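Local coordinates for adhesion G-protein coupled receptor G6 (Danio rerio, PDB 6V55) that belongs to the adhesion G-protein coupled receptors, is linked to myelination, and probably senses or transmits adhesive signals through its large calcium-binding extracellular region, at residues 14-19 against 104-109; 345-350 against 403-408; 605-610 against 677-682. One frame throughout, in Å; residues are numbered along the deposited sequence.

Contact 1. Residues 14-19 against 104-109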
loop_
_atom_site.group_PDB
_atom_site.type_symbol
_atom_site.label_atom_id
_atom_site.label_comp_id
_atom_site.label_asym_id
_atom_site.label_seq_id
_atom_site.Cartn_x
_atom_site.Cartn_y
_atom_site.Cartn_z
ATOM N N GLY A 14 0.270 -8.297 14.460
ATOM C CA GLY A 14 -0.524 -9.037 13.511
ATOM C C GLY A 14 0.128 -9.086 12.152
ATOM O O GLY A 14 1.327 -8.844 11.997
ATOM N N SER A 15 -0.702 -9.400 11.166
ATOM C CA SER A 15 -0.255 -9.615 9.807
ATOM C C SER A 15 -1.353 -9.150 8.863
ATOM O O SER A 15 -2.544 -9.231 9.186
ATOM C CB SER A 15 0.059 -11.090 9.568
ATOM O OG SER A 15 1.078 -11.236 8.608
ATOM N N PHE A 16 -0.941 -8.633 7.707
ATOM C CA PHE A 16 -1.865 -8.410 6.609
ATOM C C PHE A 16 -1.113 -8.603 5.309
ATOM O O PHE A 16 0.103 -8.405 5.245
ATOM C CB PHE A 16 -2.539 -7.039 6.655
ATOM C CG PHE A 16 -1.608 -5.868 6.543
ATOM C CD1 PHE A 16 -1.400 -5.236 5.323
ATOM C CD2 PHE A 16 -1.024 -5.331 7.676
ATOM C CE1 PHE A 16 -0.563 -4.142 5.234
ATOM C CE2 PHE A 16 -0.185 -4.224 7.598
ATOM C CZ PHE A 16 0.038 -3.629 6.384
ATOM N N THR A 17 -1.841 -9.033 4.282
ATOM C CA THR A 17 -1.265 -9.237 2.965
ATOM C C THR A 17 -2.021 -8.404 1.943
ATOM O O THR A 17 -3.148 -7.957 2.179
ATOM C CB THR A 17 -1.301 -10.704 2.524
ATOM O OG1 THR A 17 -2.622 -11.046 2.100
ATOM C CG2 THR A 17 -0.877 -11.667 3.620
ATOM N N SER A 18 -1.390 -8.240 0.774
ATOM C CA SER A 18 -2.075 -7.738 -0.416
ATOM C C SER A 18 -3.152 -8.748 -0.828
ATOM O O SER A 18 -3.023 -9.934 -0.501
ATOM C CB SER A 18 -1.070 -7.559 -1.554
ATOM O OG SER A 18 -0.513 -8.813 -1.936
ATOM N N PRO A 19 -4.238 -8.299 -1.489
ATOM C CA PRO A 19 -5.342 -9.222 -1.831
ATOM C C PRO A 19 -4.895 -10.346 -2.752
ATOM O O PRO A 19 -4.045 -10.135 -3.619
ATOM C CB PRO A 19 -6.374 -8.310 -2.511
ATOM C CG PRO A 19 -5.670 -6.981 -2.736
ATOM C CD PRO A 19 -4.657 -6.894 -1.659
ATOM N N LYS A 104 3.148 -10.610 -7.414
ATOM C CA LYS A 104 2.731 -11.433 -6.287
ATOM C C LYS A 104 2.100 -10.601 -5.179
ATOM O O LYS A 104 1.101 -11.009 -4.575
ATOM C CB LYS A 104 3.947 -12.182 -5.768
ATOM C CG LYS A 104 3.671 -13.249 -4.748
ATOM C CD LYS A 104 4.823 -13.378 -3.771
ATOM C CE LYS A 104 6.183 -13.509 -4.456
ATOM N NZ LYS A 104 7.341 -13.563 -3.499
ATOM N N GLY A 105 2.640 -9.414 -4.929
ATOM C CA GLY A 105 2.135 -8.592 -3.860
ATOM C C GLY A 105 3.054 -8.605 -2.662
ATOM O O GLY A 105 4.283 -8.541 -2.818
ATOM N N PHE A 106 2.478 -8.708 -1.465
ATOM C CA PHE A 106 3.280 -8.500 -0.278
ATOM C C PHE A 106 2.619 -9.094 0.953
ATOM O O PHE A 106 1.405 -9.304 0.998
ATOM C CB PHE A 106 3.573 -7.017 -0.038
ATOM C CG PHE A 106 2.374 -6.116 -0.108
ATOM C CD1 PHE A 106 1.644 -5.812 1.044
ATOM C CD2 PHE A 106 2.019 -5.496 -1.306
ATOM C CE1 PHE A 106 0.550 -4.929 0.989
ATOM C CE2 PHE A 106 0.931 -4.619 -1.372
ATOM C CZ PHE A 106 0.202 -4.338 -0.228
ATOM N N HIS A 107 3.456 -9.317 1.965
ATOM C CA HIS A 107 3.053 -9.810 3.275
ATOM C C HIS A 107 3.778 -8.963 4.306
ATOM O O HIS A 107 5.011 -9.008 4.385
ATOM C CB HIS A 107 3.412 -11.288 3.436
ATOM C CG HIS A 107 2.898 -11.914 4.695
ATOM N ND1 HIS A 107 3.292 -13.167 5.110
ATOM C CD2 HIS A 107 2.022 -11.470 5.628
ATOM C CE1 HIS A 107 2.697 -13.461 6.251
ATOM N NE2 HIS A 107 1.908 -12.454 6.582
ATOM N N ILE A 108 3.019 -8.205 5.092
ATOM C CA ILE A 108 3.550 -7.236 6.041
ATOM C C ILE A 108 3.155 -7.660 7.452
ATOM O O ILE A 108 1.994 -8.001 7.704
ATOM C CB ILE A 108 3.023 -5.827 5.721
ATOM C CG1 ILE A 108 3.491 -5.378 4.335
ATOM C CG2 ILE A 108 3.416 -4.809 6.782
ATOM C CD1 ILE A 108 2.906 -4.026 3.942
ATOM N N SER A 109 4.119 -7.665 8.365
ATOM C CA SER A 109 3.863 -7.872 9.783
ATOM C C SER A 109 3.947 -6.536 10.505
ATOM O O SER A 109 4.900 -5.780 10.299
ATOM C CB SER A 109 4.885 -8.833 10.378
ATOM O OG SER A 109 6.153 -8.200 10.459
#
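In the CUB domain, a beta sandwich, the edge strand of a four-stranded antiparallel sheet, 13-17, is paired with strand 105-114, with Phe16 opposite Ile108. These two form a hydrogen-bonded pair: Phe16 N reaches Ile108 O at 3.0 Å, Ile108 N reaches Phe16 O at 2.9 Å, and both bonds are nearly straight. Their side chains run side by side into the sandwich. The Phe16 ring turns one face to Ile108, whose CB sits above it toward the rim, while CG2 comes to 3.6 Å from Phe16 CZ. Phe16 also stacks on Trp33 and touches Val93, both in the facing sheet.

Beyond the end of strand 13-17, Ser18 takes over the pairing. Its N donates to Phe106 O, and its OG, set between the backbone N and the carbonyl carbon (chi1 64°), accepts from Phe106 N at 3.0 Å, so a side-chain oxygen stands where a strand would offer a carbonyl. Ser18 CB lies over the centre of the Phe106 ring, 3.6 Å from its centroid, a CH-pi contact. Gly105 CA lies 3.3 Å from Ser18 OG, where a CB would clash with it; the backbone angles of Gly105 would also press a CB against the preceding carbonyl O.

On the other face, His107 extends its CG anti to the backbone N (chi1 -174°), which carries the imidazole across to the edge strand. Ser15 OG comes to the edge of the imidazole, near its plane, a short 2.5 Å from NE2; either could be the donor. Thr17 CG2 lies obliquely by His107 CD2 at 3.5 Å. Aromatic and aliphatic groups pack inward, where the buried Ser18 hydroxyl is satisfied by Phe106 N, whereas one hydroxyl-imidazole bond, Ser15 to His107, links the strands on the more exposed side.

Contact 2. Residues 345-350 against 403-408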
loop_
_atom_site.group_PDB
_atom_site.type_symbol
_atom_site.label_atom_id
_atom_site.label_comp_id
_atom_site.label_asym_id
_atom_site.label_seq_id
_atom_site.Cartn_x
_atom_site.Cartn_y
_atom_site.Cartn_z
ATOM N N TYR A 345 0.686 28.390 1.188
ATOM C CA TYR A 345 -0.224 28.617 2.303
ATOM C C TYR A 345 -1.214 29.712 1.928
ATOM O O TYR A 345 -0.838 30.681 1.264
ATOM C CB TYR A 345 0.533 29.059 3.548
ATOM C CG TYR A 345 1.526 28.064 4.110
ATOM C CD1 TYR A 345 1.145 27.164 5.108
ATOM C CD2 TYR A 345 2.852 28.048 3.674
ATOM C CE1 TYR A 345 2.048 26.271 5.647
ATOM C CE2 TYR A 345 3.768 27.147 4.201
ATOM C CZ TYR A 345 3.359 26.257 5.189
ATOM O OH TYR A 345 4.261 25.356 5.740
ATOM N N ARG A 346 -2.468 29.583 2.361
ATOM C CA ARG A 346 -3.474 30.628 2.172
ATOM C C ARG A 346 -3.805 31.251 3.521
ATOM O O ARG A 346 -4.069 30.518 4.479
ATOM C CB ARG A 346 -4.729 30.035 1.537
ATOM C CG ARG A 346 -5.882 30.999 1.315
ATOM C CD ARG A 346 -7.167 30.244 0.887
ATOM N NE ARG A 346 -7.553 29.327 1.954
ATOM C CZ ARG A 346 -7.625 27.999 1.843
ATOM N NH1 ARG A 346 -7.373 27.393 0.681
ATOM N NH2 ARG A 346 -7.960 27.271 2.911
ATOM N N SER A 347 -3.790 32.593 3.615
ATOM C CA SER A 347 -4.067 33.247 4.893
ATOM C C SER A 347 -5.200 34.257 4.784
ATOM O O SER A 347 -5.452 34.837 3.721
ATOM C CB SER A 347 -2.849 33.980 5.486
ATOM O OG SER A 347 -2.219 34.794 4.519
ATOM N N THR A 348 -5.880 34.465 5.913
ATOM C CA THR A 348 -6.944 35.456 6.036
ATOM C C THR A 348 -6.521 36.457 7.098
ATOM O O THR A 348 -6.387 36.103 8.277
ATOM C CB THR A 348 -8.279 34.808 6.390
ATOM O OG1 THR A 348 -8.724 34.046 5.263
ATOM C CG2 THR A 348 -9.339 35.867 6.724
ATOM N N LEU A 349 -6.308 37.698 6.673
ATOM C CA LEU A 349 -5.831 38.766 7.528
ATOM C C LEU A 349 -6.975 39.724 7.803
ATOM O O LEU A 349 -7.650 40.158 6.872
ATOM C CB LEU A 349 -4.670 39.506 6.867
ATOM C CG LEU A 349 -3.438 38.660 6.560
ATOM C CD1 LEU A 349 -2.725 39.157 5.309
ATOM C CD2 LEU A 349 -2.520 38.693 7.731
ATOM N N VAL A 350 -7.187 40.042 9.078
ATOM C CA VAL A 350 -8.148 41.054 9.509
ATOM C C VAL A 350 -7.340 42.214 10.080
ATOM O O VAL A 350 -6.657 42.061 11.096
ATOM C CB VAL A 350 -9.131 40.498 10.542
ATOM C CG1 VAL A 350 -9.979 41.616 11.090
ATOM C CG2 VAL A 350 -9.983 39.419 9.907
ATOM N N TYR A 403 -8.369 40.756 4.173
ATOM C CA TYR A 403 -7.506 40.443 3.044
ATOM C C TYR A 403 -7.329 38.939 2.924
ATOM O O TYR A 403 -7.291 38.221 3.929
ATOM C CB TYR A 403 -6.125 41.093 3.206
ATOM C CG TYR A 403 -6.116 42.573 2.929
ATOM C CD1 TYR A 403 -5.758 43.058 1.676
ATOM C CD2 TYR A 403 -6.487 43.480 3.909
ATOM C CE1 TYR A 403 -5.758 44.412 1.403
ATOM C CE2 TYR A 403 -6.484 44.837 3.655
ATOM C CZ TYR A 403 -6.122 45.296 2.399
ATOM O OH TYR A 403 -6.132 46.647 2.131
ATOM N N LEU A 404 -7.195 38.472 1.688
ATOM C CA LEU A 404 -6.868 37.085 1.394
ATOM C C LEU A 404 -5.490 37.042 0.745
ATOM O O LEU A 404 -5.278 37.704 -0.274
ATOM C CB LEU A 404 -7.916 36.485 0.468
ATOM C CG LEU A 404 -7.777 35.019 0.109
ATOM C CD1 LEU A 404 -7.946 34.153 1.339
ATOM C CD2 LEU A 404 -8.841 34.708 -0.924
ATOM N N ALA A 405 -4.562 36.251 1.310
ATOM C CA ALA A 405 -3.166 36.298 0.891
ATOM C C ALA A 405 -2.591 34.908 0.677
ATOM O O ALA A 405 -2.856 33.980 1.450
ATOM C CB ALA A 405 -2.299 37.024 1.913
ATOM N N LEU A 406 -1.745 34.793 -0.362
ATOM C CA LEU A 406 -0.999 33.579 -0.691
ATOM C C LEU A 406 0.445 33.745 -0.249
ATOM O O LEU A 406 1.185 34.545 -0.830
ATOM C CB LEU A 406 -1.054 33.297 -2.192
ATOM C CG LEU A 406 -0.408 31.999 -2.699
ATOM C CD1 LEU A 406 -1.205 30.821 -2.216
ATOM C CD2 LEU A 406 -0.324 31.995 -4.204
ATOM N N LEU A 407 0.854 32.988 0.764
ATOM C CA LEU A 407 2.251 32.910 1.173
ATOM C C LEU A 407 2.872 31.684 0.527
ATOM O O LEU A 407 2.242 30.623 0.483
ATOM C CB LEU A 407 2.387 32.816 2.693
ATOM C CG LEU A 407 1.338 33.573 3.509
ATOM C CD1 LEU A 407 1.339 33.158 4.975
ATOM C CD2 LEU A 407 1.564 35.053 3.389
ATOM N N VAL A 408 4.106 31.824 0.030
ATOM C CA VAL A 408 4.822 30.738 -0.641
ATOM C C VAL A 408 6.157 30.512 0.065
ATOM O O VAL A 408 6.907 31.464 0.315
ATOM C CB VAL A 408 5.000 31.016 -2.157
ATOM C CG1 VAL A 408 5.475 32.409 -2.422
ATOM C CG2 VAL A 408 5.964 30.049 -2.813
#
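Ser347 and Ala405 face each other at the middle of two antiparallel strands, their side chains on the same side of the sheet as those of Tyr345, Leu349, Tyr403 and Leu407. The serine OG lies between its backbone N and carbonyl carbon (chi1 48°), which swings it across to Ala405: it is 3.4 Å from Ala405 CB and donates to Ala405 O at 3.2 Å, from well above the carbonyl plane. That oxygen also takes Ser347 N at 2.7 Å, nearly in line with the C=O bond, so two donors of one residue grip it and the buried hydroxyl has an acceptor. Leu407 CG is on another side of the same hydroxyl, and Leu349 CD1 packs on Ala405 CB at 4.0 Å.

The strands, 342-353 and 399-410, are neighbours in the five-stranded antiparallel sheet of the SEA domain, and this face carries helix 361-374: Leu369 rests on Leu349 and Leu407, while Tyr403 reaches Ala361 and Ile365.

On the reverse face Leu404 leans over the neighbouring strand. Its CG is anti to the backbone N (chi1 -177°), bringing CD1 to 3.8 Å from Arg346 CG and 3.5 Å from Ser347 O. Arg346 crosses it at a slant with its aliphatic part, then bends at chi3 toward its polar partners, Glu447 in a salt bridge and the carbonyl of Tyr492.

Contact 3. Residues 605-610 against 677-682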
loop_
_atom_site.group_PDB
_atom_site.type_symbol
_atom_site.label_atom_id
_atom_site.label_comp_id
_atom_site.label_asym_id
_atom_site.label_seq_id
_atom_site.Cartn_x
_atom_site.Cartn_y
_atom_site.Cartn_z
ATOM N N SER A 605 -7.247 -23.219 -22.782
ATOM C CA SER A 605 -7.586 -22.138 -21.871
ATOM C C SER A 605 -8.666 -22.669 -20.939
ATOM O O SER A 605 -9.007 -23.856 -20.994
ATOM C CB SER A 605 -8.060 -20.912 -22.639
ATOM O OG SER A 605 -9.237 -21.255 -23.345
ATOM N N LYS A 606 -9.231 -21.782 -20.108
ATOM C CA LYS A 606 -10.229 -22.211 -19.131
ATOM C C LYS A 606 -11.540 -22.627 -19.802
ATOM O O LYS A 606 -12.060 -23.706 -19.503
ATOM C CB LYS A 606 -10.450 -21.113 -18.088
ATOM C CG LYS A 606 -11.251 -21.561 -16.843
ATOM C CD LYS A 606 -12.167 -20.419 -16.326
ATOM C CE LYS A 606 -13.376 -20.917 -15.510
ATOM N NZ LYS A 606 -14.633 -21.052 -16.321
ATOM N N ASN A 607 -12.047 -21.845 -20.765
ATOM C CA ASN A 607 -13.314 -22.184 -21.417
ATOM C C ASN A 607 -13.196 -22.547 -22.900
ATOM O O ASN A 607 -14.232 -22.660 -23.576
ATOM C CB ASN A 607 -14.311 -21.033 -21.294
ATOM C CG ASN A 607 -14.522 -20.598 -19.879
ATOM O OD1 ASN A 607 -15.026 -21.361 -19.048
ATOM N ND2 ASN A 607 -14.162 -19.348 -19.589
ATOM N N LEU A 608 -11.983 -22.727 -23.429
ATOM C CA LEU A 608 -11.780 -22.895 -24.864
ATOM C C LEU A 608 -10.494 -23.662 -25.114
ATOM O O LEU A 608 -9.416 -23.214 -24.711
ATOM C CB LEU A 608 -11.695 -21.547 -25.576
ATOM C CG LEU A 608 -11.465 -21.653 -27.086
ATOM C CD1 LEU A 608 -12.655 -22.264 -27.778
ATOM C CD2 LEU A 608 -11.118 -20.321 -27.707
ATOM N N VAL A 609 -10.596 -24.794 -25.802
ATOM C CA VAL A 609 -9.419 -25.501 -26.288
ATOM C C VAL A 609 -9.564 -25.680 -27.792
ATOM O O VAL A 609 -10.655 -26.012 -28.278
ATOM C CB VAL A 609 -9.208 -26.836 -25.547
ATOM C CG1 VAL A 609 -10.469 -27.699 -25.503
ATOM C CG2 VAL A 609 -8.049 -27.581 -26.109
ATOM N N VAL A 610 -8.513 -25.323 -28.544
ATOM C CA VAL A 610 -8.524 -25.512 -29.993
ATOM C C VAL A 610 -7.316 -26.360 -30.351
ATOM O O VAL A 610 -6.284 -26.340 -29.669
ATOM C CB VAL A 610 -8.551 -24.194 -30.826
ATOM C CG1 VAL A 610 -9.715 -23.280 -30.401
ATOM C CG2 VAL A 610 -7.225 -23.434 -30.817
ATOM N N PHE A 677 -15.917 -25.652 -27.027
ATOM C CA PHE A 677 -16.346 -24.453 -26.314
ATOM C C PHE A 677 -16.974 -24.882 -24.992
ATOM O O PHE A 677 -18.054 -25.479 -24.970
ATOM C CB PHE A 677 -17.321 -23.635 -27.155
ATOM C CG PHE A 677 -16.675 -22.900 -28.299
ATOM C CD1 PHE A 677 -16.453 -23.533 -29.522
ATOM C CD2 PHE A 677 -16.299 -21.565 -28.156
ATOM C CE1 PHE A 677 -15.861 -22.857 -30.579
ATOM C CE2 PHE A 677 -15.709 -20.870 -29.219
ATOM C CZ PHE A 677 -15.497 -21.523 -30.429
ATOM N N GLY A 678 -16.284 -24.606 -23.888
ATOM C CA GLY A 678 -16.835 -24.943 -22.588
ATOM C C GLY A 678 -18.007 -24.081 -22.175
ATOM O O GLY A 678 -18.835 -24.525 -21.376
ATOM N N ARG A 679 -18.099 -22.864 -22.710
ATOM C CA ARG A 679 -19.153 -21.925 -22.369
ATOM C C ARG A 679 -19.947 -21.589 -23.626
ATOM O O ARG A 679 -19.432 -21.670 -24.747
ATOM C CB ARG A 679 -18.564 -20.672 -21.720
ATOM C CG ARG A 679 -17.976 -20.971 -20.346
ATOM C CD ARG A 679 -17.980 -19.757 -19.444
ATOM N NE ARG A 679 -19.331 -19.242 -19.272
ATOM C CZ ARG A 679 -20.124 -19.554 -18.253
ATOM N NH1 ARG A 679 -19.685 -20.370 -17.298
ATOM N NH2 ARG A 679 -21.353 -19.042 -18.194
ATOM N N THR A 680 -21.222 -21.245 -23.446
ATOM C CA THR A 680 -22.137 -21.167 -24.580
ATOM C C THR A 680 -22.579 -19.754 -24.918
ATOM O O THR A 680 -23.469 -19.591 -25.754
ATOM C CB THR A 680 -23.383 -22.026 -24.339
ATOM O OG1 THR A 680 -24.300 -21.318 -23.490
ATOM C CG2 THR A 680 -23.018 -23.369 -23.715
ATOM N N GLY A 681 -21.968 -18.730 -24.328
ATOM C CA GLY A 681 -22.485 -17.376 -24.491
ATOM C C GLY A 681 -22.172 -16.718 -25.823
ATOM O O GLY A 681 -22.636 -15.597 -26.063
ATOM N N LEU A 682 -21.358 -17.347 -26.662
ATOM C CA LEU A 682 -21.084 -16.830 -27.994
ATOM C C LEU A 682 -22.073 -17.348 -29.037
ATOM O O LEU A 682 -21.980 -16.955 -30.207
ATOM C CB LEU A 682 -19.640 -17.182 -28.414
ATOM C CG LEU A 682 -18.423 -16.712 -27.583
ATOM C CD1 LEU A 682 -17.164 -17.463 -27.993
ATOM C CD2 LEU A 682 -18.198 -15.209 -27.719
#
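Leu608 CD1 sits over one face of the Phe677 ring, offset toward the rim and 3.8 Å from the centroid, a CH-pi contact. The two side chains run alongside each other, and the leucine is brought there by having CG anti to its own N (chi1 179°). Asn607 and Arg679 also lie side by side. The aliphatic part of the arginine covers the amide: Arg679 CG is 3.2 Å from Asn607 OD1, and the guanidinium plane stands 79° from the amide plane. The same asparagine uses its backbone too, its O accepting from Gly678 N at 2.8 Å with the donor well above the carbonyl plane.

Here, in what is probably the GAIN domain, the fold that carries the GPS motif, the paired strands 608-614 and 671-677 of a four-stranded antiparallel sheet part company: Leu608 and Phe677 are a non-hydrogen-bonded pair, before the loop carrying Gly678 and Arg679.

Further out, Lys606 NZ donates to Asn607 OD1 at 2.8 Å, Ser566 OG binds Asn607 N, Val570 touches both Asn607 and Arg679, and Arg679 NE bonds weakly to Met569 O. Replacing Asn607 with an alanine would probably leave Lys606 NZ without this acceptor and the arginine methylenes without the amide they pack on, letting the lysine turn more freely. Helix 573-593 supports the ring through Leu584, and Phe683 meets Phe677 edge to face; Leu608 rests on Val562 of helix 555-568.

How the contacts relate
The three contacts follow one another along the chain without touching. Contact 1 pairs an edge strand with its neighbour in the CUB domain, contact 2 pairs strands of the SEA domain, and contact 3 lies nearer the C-terminal end, beside helices 555-568 and 573-593. Contacts 1 and 3 are the closest pair, with centres about 34 Å and nearest atoms about 18 Å apart; contact 2 is about 44 Å from contact 1 and about 64 Å from contact 3, centre to centre, and contacts 2 and 3 lie on opposite sides of the chain's centre. The calcium ion held by Glu53, Asp61, Asp98, Ser100 and Val101, residues in neither segment of contact 1, lies about 10 Å from Gly105.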